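Local coordinates for CLIP-associating protein (Drosophila melanogaster, PDB 4G3A) that tracks microtubule plus ends and stabilises dynamic microtubules for mitotic spindle formation and kinetochore attachment, seen here through its N-terminal TOG-like domain, at residues 32-35 with 39-42; 71-76 with 82-87; 155-160 with 192-197; 187-192 with 218-223. One frame throughout, in Å; residues are numbered along the deposited sequence.

Contact 1. Residues 32-35 with 39-42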
loop_
_atom_site.group_PDB
_atom_site.type_symbol
_atom_site.label_atom_id
_atom_site.label_comp_id
_atom_site.label_asym_id
_atom_site.label_seq_id
_atom_site.Cartn_x
_atom_site.Cartn_y
_atom_site.Cartn_z
ATOM N N VAL A 32 3.874 12.414 -15.053
ATOM C CA VAL A 32 4.264 12.530 -13.650
ATOM C C VAL A 32 4.915 13.892 -13.355
ATOM O O VAL A 32 4.552 14.573 -12.395
ATOM C CB VAL A 32 5.200 11.383 -13.219
ATOM C CG1 VAL A 32 5.686 11.612 -11.800
ATOM C CG2 VAL A 32 4.482 10.046 -13.329
ATOM N N THR A 33 5.861 14.296 -14.196
ATOM C CA THR A 33 6.491 15.601 -14.045
ATOM C C THR A 33 5.448 16.712 -14.020
ATOM O O THR A 33 5.495 17.605 -13.175
ATOM C CB THR A 33 7.481 15.878 -15.180
ATOM O OG1 THR A 33 8.583 14.967 -15.080
ATOM C CG2 THR A 33 7.999 17.308 -15.099
ATOM N N PHE A 34 4.504 16.643 -14.948
ATOM C CA PHE A 34 3.457 17.649 -15.064
ATOM C C PHE A 34 2.641 17.748 -13.780
ATOM O O PHE A 34 2.477 18.830 -13.222
ATOM C CB PHE A 34 2.538 17.312 -16.243
ATOM C CG PHE A 34 1.413 18.289 -16.433
ATOM C CD1 PHE A 34 1.552 19.364 -17.301
ATOM C CD2 PHE A 34 0.216 18.134 -15.749
ATOM C CE1 PHE A 34 0.518 20.271 -17.483
ATOM C CE2 PHE A 34 -0.823 19.035 -15.923
ATOM C CZ PHE A 34 -0.673 20.103 -16.797
ATOM N N LEU A 35 2.128 16.608 -13.319
ATOM C CA LEU A 35 1.291 16.564 -12.124
ATOM C C LEU A 35 2.062 16.926 -10.858
ATOM O O LEU A 35 1.472 17.369 -9.868
ATOM C CB LEU A 35 0.675 15.168 -11.961
ATOM C CG LEU A 35 -0.308 14.731 -13.049
ATOM C CD1 LEU A 35 -0.773 13.316 -12.788
ATOM C CD2 LEU A 35 -1.493 15.672 -13.119
ATOM N N THR A 39 2.443 24.312 -10.049
ATOM C CA THR A 39 2.148 25.467 -10.898
ATOM C C THR A 39 1.420 25.018 -12.158
ATOM O O THR A 39 0.897 25.842 -12.904
ATOM C CB THR A 39 3.407 26.272 -11.300
ATOM O OG1 THR A 39 4.145 25.562 -12.303
ATOM C CG2 THR A 39 4.294 26.532 -10.097
ATOM N N ASN A 40 1.408 23.710 -12.398
ATOM C CA ASN A 40 0.615 23.149 -13.482
ATOM C C ASN A 40 -0.824 22.929 -13.038
ATOM O O ASN A 40 -1.080 22.615 -11.876
ATOM C CB ASN A 40 1.226 21.841 -13.985
ATOM C CG ASN A 40 2.539 22.055 -14.712
ATOM O OD1 ASN A 40 2.825 23.152 -15.194
ATOM N ND2 ASN A 40 3.343 21.001 -14.803
ATOM N N SER A 41 -1.762 23.091 -13.964
ATOM C CA SER A 41 -3.179 22.927 -13.641
ATOM C C SER A 41 -3.688 21.552 -14.059
ATOM O O SER A 41 -3.237 21.007 -15.064
ATOM C CB SER A 41 -4.004 24.012 -14.336
ATOM O OG SER A 41 -5.390 23.747 -14.239
ATOM N N ILE A 42 -4.618 20.991 -13.288
ATOM C CA ILE A 42 -5.229 19.714 -13.654
ATOM C C ILE A 42 -6.621 19.894 -14.243
ATOM O O ILE A 42 -7.437 18.967 -14.231
ATOM C CB ILE A 42 -5.298 18.697 -12.493
ATOM C CG1 ILE A 42 -5.923 19.321 -11.253
ATOM C CG2 ILE A 42 -3.919 18.148 -12.170
ATOM C CD1 ILE A 42 -6.452 18.334 -10.269
#
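F34, near the end of helix 21-36 of this HEAT-repeat TOG-like domain, packs against N40 in the loop that leads on to helix 47-58. T33, just before it, is only at the margin: its OG1 turns back to the carbonyl of E29 within its own helix. F34 carries most of the contact. With CG anti to the backbone N (chi1 179°), its ring is laid against the loop, and N40 holds the residue through its ring and its carbonyl. CB of N40 sits over the middle of one ring face, 3.8 Å from the centroid, a CH-pi contact, while the amide of N40 stacks on the ring with the planes 19° apart. The same amide donates from ND2 to O of F34, 2.8 Å and nearly straight (163°), in the carbonyl plane on a lone pair. A loop side chain thus satisfies a carbonyl of the final helical turn and fixes the rotation of its own amide. At the ring edge the carbonyl oxygen of S41 lies 3.2 Å from CZ of F34, facing the rim of the ring, which carries its weakly positive hydrogens. L35 packs on E75 of helix 63-80, and R79 of that helix hydrogen-bonds to the carbonyls of both L35 and N40 and so ties helix to loop. Beside this bridge, CD2 of L35 meets CG2 of I42 at 3.6 Å, the two side chains crossing at about a right angle.

Contact 2. Residues 71-76 with 82-87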
loop_
_atom_site.group_PDB
_atom_site.type_symbol
_atom_site.label_atom_id
_atom_site.label_comp_id
_atom_site.label_asym_id
_atom_site.label_seq_id
_atom_site.Cartn_x
_atom_site.Cartn_y
_atom_site.Cartn_z
ATOM N N GLU A 71 2.952 6.378 -9.609
ATOM C CA GLU A 71 3.402 7.731 -9.314
ATOM C C GLU A 71 2.385 8.773 -9.783
ATOM O O GLU A 71 2.160 9.780 -9.108
ATOM C CB GLU A 71 4.767 7.977 -9.960
ATOM C CG GLU A 71 5.887 7.134 -9.342
ATOM C CD GLU A 71 7.230 7.313 -10.041
ATOM O OE1 GLU A 71 7.853 6.291 -10.388
ATOM O OE2 GLU A 71 7.662 8.466 -10.246
ATOM N N ALA A 72 1.758 8.522 -10.929
ATOM C CA ALA A 72 0.763 9.450 -11.452
ATOM C C ALA A 72 -0.434 9.469 -10.523
ATOM O O ALA A 72 -0.973 10.534 -10.216
ATOM C CB ALA A 72 0.340 9.061 -12.859
ATOM N N PHE A 73 -0.857 8.285 -10.081
ATOM C CA PHE A 73 -1.974 8.202 -9.161
ATOM C C PHE A 73 -1.606 8.916 -7.858
ATOM O O PHE A 73 -2.422 9.631 -7.288
ATOM C CB PHE A 73 -2.388 6.741 -8.913
ATOM C CG PHE A 73 -3.286 6.163 -9.992
ATOM C CD1 PHE A 73 -4.457 6.808 -10.360
ATOM C CD2 PHE A 73 -2.974 4.960 -10.607
ATOM C CE1 PHE A 73 -5.294 6.281 -11.342
ATOM C CE2 PHE A 73 -3.803 4.424 -11.598
ATOM C CZ PHE A 73 -4.963 5.087 -11.965
ATOM N N SER A 74 -0.383 8.723 -7.378
ATOM C CA SER A 74 0.034 9.424 -6.167
ATOM C C SER A 74 -0.138 10.941 -6.326
ATOM O O SER A 74 -0.623 11.621 -5.415
ATOM C CB SER A 74 1.476 9.069 -5.793
ATOM O OG SER A 74 1.518 7.873 -5.026
ATOM N N GLU A 75 0.245 11.469 -7.488
ATOM C CA GLU A 75 0.125 12.910 -7.728
ATOM C C GLU A 75 -1.332 13.379 -7.782
ATOM O O GLU A 75 -1.668 14.423 -7.229
ATOM C CB GLU A 75 0.893 13.327 -8.991
ATOM C CG GLU A 75 2.393 13.118 -8.868
ATOM C CD GLU A 75 2.971 13.755 -7.611
ATOM O OE1 GLU A 75 2.592 14.905 -7.282
ATOM O OE2 GLU A 75 3.804 13.101 -6.944
ATOM N N LEU A 76 -2.199 12.596 -8.419
ATOM C CA LEU A 76 -3.637 12.890 -8.416
ATOM C C LEU A 76 -4.218 12.841 -7.004
ATOM O O LEU A 76 -5.041 13.683 -6.627
ATOM C CB LEU A 76 -4.399 11.913 -9.319
ATOM C CG LEU A 76 -4.087 11.983 -10.817
ATOM C CD1 LEU A 76 -4.645 10.770 -11.549
ATOM C CD2 LEU A 76 -4.626 13.275 -11.420
ATOM N N SER A 82 -9.704 14.014 -0.900
ATOM C CA SER A 82 -10.877 13.158 -0.731
ATOM C C SER A 82 -11.620 12.934 -2.041
ATOM O O SER A 82 -12.335 11.946 -2.195
ATOM C CB SER A 82 -11.824 13.702 0.357
ATOM O OG SER A 82 -12.414 14.937 -0.018
ATOM N N ASP A 83 -11.456 13.853 -2.989
ATOM C CA ASP A 83 -12.134 13.718 -4.271
ATOM C C ASP A 83 -11.673 12.467 -5.024
ATOM O O ASP A 83 -12.436 11.875 -5.790
ATOM C CB ASP A 83 -11.969 14.987 -5.119
ATOM C CG ASP A 83 -12.700 16.183 -4.522
ATOM O OD1 ASP A 83 -13.758 15.985 -3.884
ATOM O OD2 ASP A 83 -12.219 17.322 -4.683
ATOM N N PHE A 84 -10.436 12.051 -4.777
ATOM C CA PHE A 84 -9.900 10.849 -5.410
ATOM C C PHE A 84 -10.690 9.594 -5.055
ATOM O O PHE A 84 -10.633 8.595 -5.772
ATOM C CB PHE A 84 -8.428 10.632 -5.036
ATOM C CG PHE A 84 -7.761 9.546 -5.840
ATOM C CD1 PHE A 84 -7.771 8.229 -5.404
ATOM C CD2 PHE A 84 -7.134 9.851 -7.046
ATOM C CE1 PHE A 84 -7.166 7.232 -6.149
ATOM C CE2 PHE A 84 -6.527 8.863 -7.801
ATOM C CZ PHE A 84 -6.536 7.553 -7.360
ATOM N N ASN A 85 -11.427 9.637 -3.949
ATOM C CA ASN A 85 -12.029 8.414 -3.416
ATOM C C ASN A 85 -13.060 7.822 -4.363
ATOM O O ASN A 85 -13.515 6.700 -4.169
ATOM C CB ASN A 85 -12.625 8.636 -2.019
ATOM C CG ASN A 85 -12.800 7.340 -1.252
ATOM O OD1 ASN A 85 -12.011 6.403 -1.406
ATOM N ND2 ASN A 85 -13.837 7.275 -0.424
ATOM N N ALA A 86 -13.411 8.578 -5.398
ATOM C CA ALA A 86 -14.300 8.081 -6.438
ATOM C C ALA A 86 -13.632 6.967 -7.237
ATOM O O ALA A 86 -14.303 6.166 -7.883
ATOM C CB ALA A 86 -14.713 9.217 -7.363
ATOM N N TYR A 87 -12.306 6.916 -7.191
ATOM C CA TYR A 87 -11.556 5.990 -8.032
ATOM C C TYR A 87 -10.890 4.858 -7.249
ATOM O O TYR A 87 -10.368 3.907 -7.834
ATOM C CB TYR A 87 -10.512 6.767 -8.829
ATOM C CG TYR A 87 -11.100 7.970 -9.530
ATOM C CD1 TYR A 87 -11.987 7.808 -10.583
ATOM C CD2 TYR A 87 -10.783 9.265 -9.129
ATOM C CE1 TYR A 87 -12.539 8.900 -11.232
ATOM C CE2 TYR A 87 -11.331 10.368 -9.776
ATOM C CZ TYR A 87 -12.210 10.176 -10.825
ATOM O OH TYR A 87 -12.766 11.259 -11.480
#
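F84 drives its ring from a 3-10 turn against F73 and L76 of helix 63-80, packing the chain where curated HEAT repeat 1 gives way to HEAT repeat 2. The aromatic contact comes first. CD1 of F73 reaches the edge of the F84 ring, close to its plane, 3.7 Å from CZ of F84, and the two side chains cross at about a right angle. The swing of F84 away from its own backbone N (chi1 -170°) sends the ring toward the helix. The aliphatic-to-aromatic contact is slighter: CB of L76 stands 4.0 Å from CE2 of F84. All three residues are buried; L113 of helix 104-119 touches F73, and L117 of that helix touches F84, so the ring belongs to the core shared by successive helices. Replacing F84 with an alanine would probably open a gap beside CD1 of F73 and CB of L76 and leave the F73 ring freer to turn. No hydrogen bond crosses this contact; within 82-87 the backbone turn is closed by N85 N bonding to S82 O at 3.0 Å and by Y87 N bonding to F84 O at 2.8 Å. CB of Y87 then lies above one face of the F84 ring, displaced toward its rim.

Contact 3. Residues 155-160 with 192-197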
loop_
_atom_site.group_PDB
_atom_site.type_symbol
_atom_site.label_atom_id
_atom_site.label_comp_id
_atom_site.label_asym_id
_atom_site.label_seq_id
_atom_site.Cartn_x
_atom_site.Cartn_y
_atom_site.Cartn_z
ATOM N N ALA A 155 1.667 2.256 8.801
ATOM C CA ALA A 155 0.472 2.999 9.190
ATOM C C ALA A 155 0.386 3.228 10.709
ATOM O O ALA A 155 0.003 4.310 11.175
ATOM C CB ALA A 155 -0.764 2.280 8.704
ATOM N N LEU A 156 0.738 2.206 11.477
ATOM C CA LEU A 156 0.783 2.324 12.931
ATOM C C LEU A 156 1.851 3.323 13.351
ATOM O O LEU A 156 1.617 4.203 14.178
ATOM C CB LEU A 156 1.077 0.946 13.550
ATOM C CG LEU A 156 0.783 0.725 15.035
ATOM C CD1 LEU A 156 -0.696 0.924 15.327
ATOM C CD2 LEU A 156 1.248 -0.679 15.476
ATOM N N HIS A 157 3.040 3.184 12.781
ATOM C CA HIS A 157 4.117 4.087 13.128
ATOM C C HIS A 157 3.744 5.530 12.778
ATOM O O HIS A 157 4.075 6.445 13.513
ATOM C CB HIS A 157 5.430 3.663 12.466
ATOM C CG HIS A 157 6.056 2.448 13.107
ATOM N ND1 HIS A 157 5.726 2.020 14.360
ATOM C CD2 HIS A 157 7.005 1.595 12.636
ATOM C CE1 HIS A 157 6.438 0.930 14.656
ATOM N NE2 HIS A 157 7.216 0.665 13.634
ATOM N N GLU A 158 3.021 5.726 11.678
ATOM C CA GLU A 158 2.718 7.082 11.213
ATOM C C GLU A 158 1.518 7.695 11.927
ATOM O O GLU A 158 1.504 8.906 12.206
ATOM C CB GLU A 158 2.509 7.112 9.694
ATOM C CG GLU A 158 3.808 7.168 8.902
ATOM C CD GLU A 158 3.631 6.774 7.445
ATOM O OE1 GLU A 158 2.776 7.373 6.753
ATOM O OE2 GLU A 158 4.354 5.860 6.994
ATOM N N TYR A 159 0.531 6.868 12.253
ATOM C CA TYR A 159 -0.712 7.383 12.831
ATOM C C TYR A 159 -0.980 7.036 14.298
ATOM O O TYR A 159 -1.754 7.721 14.960
ATOM C CB TYR A 159 -1.898 6.977 11.963
ATOM C CG TYR A 159 -1.769 7.555 10.572
ATOM C CD1 TYR A 159 -1.985 8.908 10.346
ATOM C CD2 TYR A 159 -1.407 6.759 9.504
ATOM C CE1 TYR A 159 -1.851 9.453 9.085
ATOM C CE2 TYR A 159 -1.274 7.293 8.235
ATOM C CZ TYR A 159 -1.491 8.647 8.036
ATOM O OH TYR A 159 -1.363 9.184 6.775
ATOM N N GLY A 160 -0.363 5.970 14.793
ATOM C CA GLY A 160 -0.557 5.569 16.179
ATOM C C GLY A 160 -1.940 5.018 16.467
ATOM O O GLY A 160 -2.782 4.950 15.575
ATOM N N LEU A 192 4.218 -8.159 15.000
ATOM C CA LEU A 192 3.747 -8.226 16.385
ATOM C C LEU A 192 4.678 -7.439 17.306
ATOM O O LEU A 192 4.234 -6.776 18.248
ATOM C CB LEU A 192 3.642 -9.675 16.839
ATOM C CG LEU A 192 2.512 -10.422 16.122
ATOM C CD1 LEU A 192 2.628 -11.908 16.397
ATOM C CD2 LEU A 192 1.155 -9.882 16.573
ATOM N N VAL A 193 5.968 -7.501 17.014
ATOM C CA VAL A 193 6.945 -6.746 17.782
ATOM C C VAL A 193 6.703 -5.244 17.611
ATOM O O VAL A 193 6.687 -4.503 18.595
ATOM C CB VAL A 193 8.396 -7.143 17.416
ATOM C CG1 VAL A 193 9.395 -6.162 18.019
ATOM C CG2 VAL A 193 8.694 -8.565 17.889
ATOM N N GLU A 194 6.472 -4.805 16.373
ATOM C CA GLU A 194 6.153 -3.402 16.105
ATOM C C GLU A 194 4.844 -2.984 16.780
ATOM O O GLU A 194 4.740 -1.872 17.298
ATOM C CB GLU A 194 6.058 -3.130 14.593
ATOM C CG GLU A 194 7.249 -3.613 13.776
ATOM C CD GLU A 194 8.551 -2.885 14.101
ATOM O OE1 GLU A 194 8.513 -1.788 14.705
ATOM O OE2 GLU A 194 9.621 -3.419 13.738
ATOM N N ILE A 195 3.850 -3.876 16.781
ATOM C CA ILE A 195 2.581 -3.598 17.450
ATOM C C ILE A 195 2.807 -3.510 18.968
ATOM O O ILE A 195 2.211 -2.683 19.656
ATOM C CB ILE A 195 1.516 -4.666 17.139
ATOM C CG1 ILE A 195 0.919 -4.443 15.733
ATOM C CG2 ILE A 195 0.424 -4.651 18.202
ATOM C CD1 ILE A 195 0.041 -5.629 15.248
ATOM N N TYR A 196 3.681 -4.349 19.491
ATOM C CA TYR A 196 4.010 -4.240 20.917
ATOM C C TYR A 196 4.474 -2.823 21.290
ATOM O O TYR A 196 4.144 -2.311 22.364
ATOM C CB TYR A 196 5.060 -5.269 21.323
ATOM C CG TYR A 196 5.511 -5.134 22.772
ATOM C CD1 TYR A 196 4.741 -5.635 23.812
ATOM C CD2 TYR A 196 6.698 -4.496 23.084
ATOM C CE1 TYR A 196 5.150 -5.505 25.141
ATOM C CE2 TYR A 196 7.116 -4.356 24.400
ATOM C CZ TYR A 196 6.343 -4.858 25.423
ATOM O OH TYR A 196 6.773 -4.709 26.728
ATOM N N LYS A 197 5.230 -2.185 20.405
ATOM C CA LYS A 197 5.730 -0.843 20.697
ATOM C C LYS A 197 4.603 0.152 20.954
ATOM O O LYS A 197 4.775 1.096 21.721
ATOM C CB LYS A 197 6.664 -0.349 19.598
ATOM C CG LYS A 197 7.984 -1.095 19.548
ATOM C CD LYS A 197 8.753 -0.759 18.281
ATOM C CE LYS A 197 9.972 -1.660 18.132
ATOM N NZ LYS A 197 10.697 -1.391 16.861
#
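H157 and E194 join helices 142-159 and 182-199 through a hydrogen bond from NE2 of the histidine to OE1 of the glutamate, 3.0 Å long and bent (141°). The first torsion of H157 places the ring beside its own backbone N, anti to the carbonyl carbon, and its imidazole edge then points at the glutamate, with OE1 lying in the ring plane. The carboxylate stands nearly perpendicular to the ring (84°), and NE2 meets OE1 from above the carboxylate plane. This pose depends on a fold in the glutamate, whose chain bends at chi2, which brings OE1 between NE2 of H157 and NZ of K197. K197, nearly fully extended, sets NZ 3.1 Å from the same OE1 of E194 as a salt bridge, from the opposite face of the carboxylate. In one of its two conformers Q190 may reach OE2 with NE2, and H198 hydrogen-bonds to ND1 of H157, holding the ring from its second nitrogen. With E194 replaced by an alanine, NE2 of H157 and NZ of K197 would probably lose their shared acceptor and the imidazole would be less firmly oriented. Deeper in, L156 sends CD2 between the helices, 3.8 Å from both CA and CG1 of I195, and the two side chains cross at about a right angle. The axes of the short helical segments run 10.3 Å apart at only 16°. Such side-by-side packing of neighbouring helices at a small angle is characteristic of the HEAT-repeat alpha-solenoid on which TOG domains are built.

Contact 4. Residues 187-192 with 218-223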
loop_
_atom_site.group_PDB
_atom_site.type_symbol
_atom_site.label_atom_id
_atom_site.label_comp_id
_atom_site.label_asym_id
_atom_site.label_seq_id
_atom_site.Cartn_x
_atom_site.Cartn_y
_atom_site.Cartn_z
ATOM N N ALA A 187 8.188 -11.920 8.890
ATOM C CA ALA A 187 7.527 -10.615 8.840
ATOM C C ALA A 187 6.417 -10.517 9.884
ATOM O O ALA A 187 6.210 -9.469 10.493
ATOM C CB ALA A 187 6.944 -10.381 7.456
ATOM N N ALA A 188 5.687 -11.614 10.062
ATOM C CA ALA A 188 4.582 -11.659 11.007
ATOM C C ALA A 188 5.127 -11.444 12.424
ATOM O O ALA A 188 4.529 -10.725 13.231
ATOM C CB ALA A 188 3.856 -12.996 10.902
ATOM N N ILE A 189 6.262 -12.076 12.711
ATOM C CA ILE A 189 6.927 -11.911 14.002
ATOM C C ILE A 189 7.261 -10.448 14.238
ATOM O O ILE A 189 6.865 -9.871 15.244
ATOM C CB ILE A 189 8.234 -12.725 14.084
ATOM C CG1 ILE A 189 7.928 -14.221 14.041
ATOM C CG2 ILE A 189 8.992 -12.381 15.361
ATOM C CD1 ILE A 189 9.145 -15.089 13.854
ATOM N N GLN A 190 7.994 -9.860 13.301
ATOM C CA GLN A 190 8.383 -8.465 13.442
ATOM C C GLN A 190 7.179 -7.527 13.535
ATOM O O GLN A 190 7.246 -6.515 14.235
ATOM C CB GLN A 190 9.330 -8.028 12.323
ATOM C CG GLN A 190 10.043 -6.729 12.634
ATOM C CD GLN A 190 10.818 -6.812 13.937
ATOM O OE1 GLN A 190 11.293 -7.881 14.320
ATOM N NE2 GLN A 190 10.945 -5.691 14.628
ATOM N N THR A 191 6.076 -7.868 12.874
ATOM C CA THR A 191 4.865 -7.041 12.933
ATOM C C THR A 191 4.266 -7.002 14.344
ATOM O O THR A 191 3.851 -5.946 14.831
ATOM C CB THR A 191 3.777 -7.538 11.938
ATOM O OG1 THR A 191 4.269 -7.450 10.600
ATOM C CG2 THR A 191 2.517 -6.708 12.061
ATOM N N LEU A 192 4.218 -8.159 15.000
ATOM C CA LEU A 192 3.747 -8.226 16.385
ATOM C C LEU A 192 4.678 -7.439 17.306
ATOM O O LEU A 192 4.234 -6.776 18.248
ATOM C CB LEU A 192 3.642 -9.675 16.839
ATOM C CG LEU A 192 2.512 -10.422 16.122
ATOM C CD1 LEU A 192 2.628 -11.908 16.397
ATOM C CD2 LEU A 192 1.155 -9.882 16.573
ATOM N N LEU A 218 5.142 -18.061 21.389
ATOM C CA LEU A 218 4.735 -17.170 22.463
ATOM C C LEU A 218 5.977 -16.791 23.268
ATOM O O LEU A 218 6.181 -15.621 23.623
ATOM C CB LEU A 218 3.715 -17.870 23.362
ATOM C CG LEU A 218 3.095 -17.071 24.509
ATOM C CD1 LEU A 218 2.318 -15.867 23.976
ATOM C CD2 LEU A 218 2.195 -17.966 25.344
ATOM N N ALA A 219 6.818 -17.785 23.529
ATOM C CA ALA A 219 8.019 -17.571 24.334
ATOM C C ALA A 219 8.995 -16.680 23.578
ATOM O O ALA A 219 9.613 -15.782 24.150
ATOM C CB ALA A 219 8.682 -18.911 24.700
HETATM N N MSE A 220 9.113 -16.933 22.284
HETATM C CA MSE A 220 10.033 -16.202 21.435
HETATM C C MSE A 220 9.569 -14.753 21.293
HETATM O O MSE A 220 10.372 -13.820 21.305
HETATM C CB MSE A 220 10.085 -16.887 20.074
HETATM C CG MSE A 220 11.219 -16.442 19.175
HETATM SE SE MSE A 220 10.526 -15.919 17.436
HETATM C CE MSE A 220 9.391 -14.521 18.057
ATOM N N LEU A 221 8.261 -14.573 21.155
ATOM C CA LEU A 221 7.680 -13.246 21.045
ATOM C C LEU A 221 7.908 -12.494 22.351
ATOM O O LEU A 221 8.280 -11.323 22.348
ATOM C CB LEU A 221 6.187 -13.344 20.732
ATOM C CG LEU A 221 5.839 -13.705 19.279
ATOM C CD1 LEU A 221 4.379 -14.106 19.145
ATOM C CD2 LEU A 221 6.149 -12.551 18.352
ATOM N N GLU A 222 7.706 -13.177 23.475
ATOM C CA GLU A 222 7.906 -12.512 24.758
ATOM C C GLU A 222 9.363 -12.096 24.984
ATOM O O GLU A 222 9.626 -11.057 25.588
ATOM C CB GLU A 222 7.336 -13.329 25.920
ATOM C CG GLU A 222 5.813 -13.366 25.878
ATOM C CD GLU A 222 5.187 -13.590 27.237
ATOM O OE1 GLU A 222 5.329 -12.705 28.108
ATOM O OE2 GLU A 222 4.529 -14.638 27.425
ATOM N N GLN A 223 10.306 -12.880 24.474
ATOM C CA GLN A 223 11.706 -12.475 24.550
ATOM C C GLN A 223 11.911 -11.194 23.752
ATOM O O GLN A 223 12.565 -10.266 24.213
ATOM C CB GLN A 223 12.636 -13.575 24.042
ATOM C CG GLN A 223 12.885 -14.675 25.053
ATOM C CD GLN A 223 13.624 -15.862 24.460
ATOM O OE1 GLN A 223 14.103 -15.808 23.325
ATOM N NE2 GLN A 223 13.714 -16.944 25.226
#
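No ring or amide takes part where I189 and L192 meet M220 and L221, so there are no faces or edges to assign; the contact is made by aliphatic branches and one selenomethionine. It joins helix 182-199 of curated HEAT repeat 3 to helix 215-229, the last helix of the chain. The two short segments cross at -49°, with their axes 10.5 Å apart. I189 reaches across with both branches. Its CG2 presses on CE of M220 at 3.5 Å, tighter than usual for two carbons, while its CD1 lies 3.9 Å from SE. M220, deposited as selenomethionine, starts with CG anti to its backbone N and then bends at chi2 and chi3; the second torsion (-128°) is well away from a staggered value, and the bent chain brings SE and CE to the isoleucine, the two side chains crossing at about a right angle. L221 fits beside this pair: its CD2 is 4.1 Å from CG2 of I189, and its CD1 meets CD1 of L192 at 3.9 Å. L192 also packs on V173 and C174, so this leucine of helix 182-199 lies between helices 170-175 and 215-229. On helix 182-199 itself, T191 uses both its backbone N and its hydroxyl on the carbonyl of A187. The two donors approach A187 O from opposite faces of the carbonyl plane, T191 OG1 at 2.8 Å.

In the fold
Contacts 1 and 2 come in series along this all-helical solenoid, before the other two, whose segments alternate along the chain. Contacts 1 and 2 lie next to each other, centres about 13 Å apart, and touch where L35 of helix 21-36 packs on E75 of helix 63-80. Contact 3 comes later, its centre about 26 Å from that of contact 2, with nothing touching between them. Contacts 3 and 4 share helix 182-199 and L192, so that helix is packed by helix 215-229 at 187-192 and by helix 142-159 at 192-197. Contacts 1 and 4, centres about 45 Å apart, lie on opposite sides of the chain's centre, consistent with an elongated repeat domain built by neighbour-to-neighbour packing.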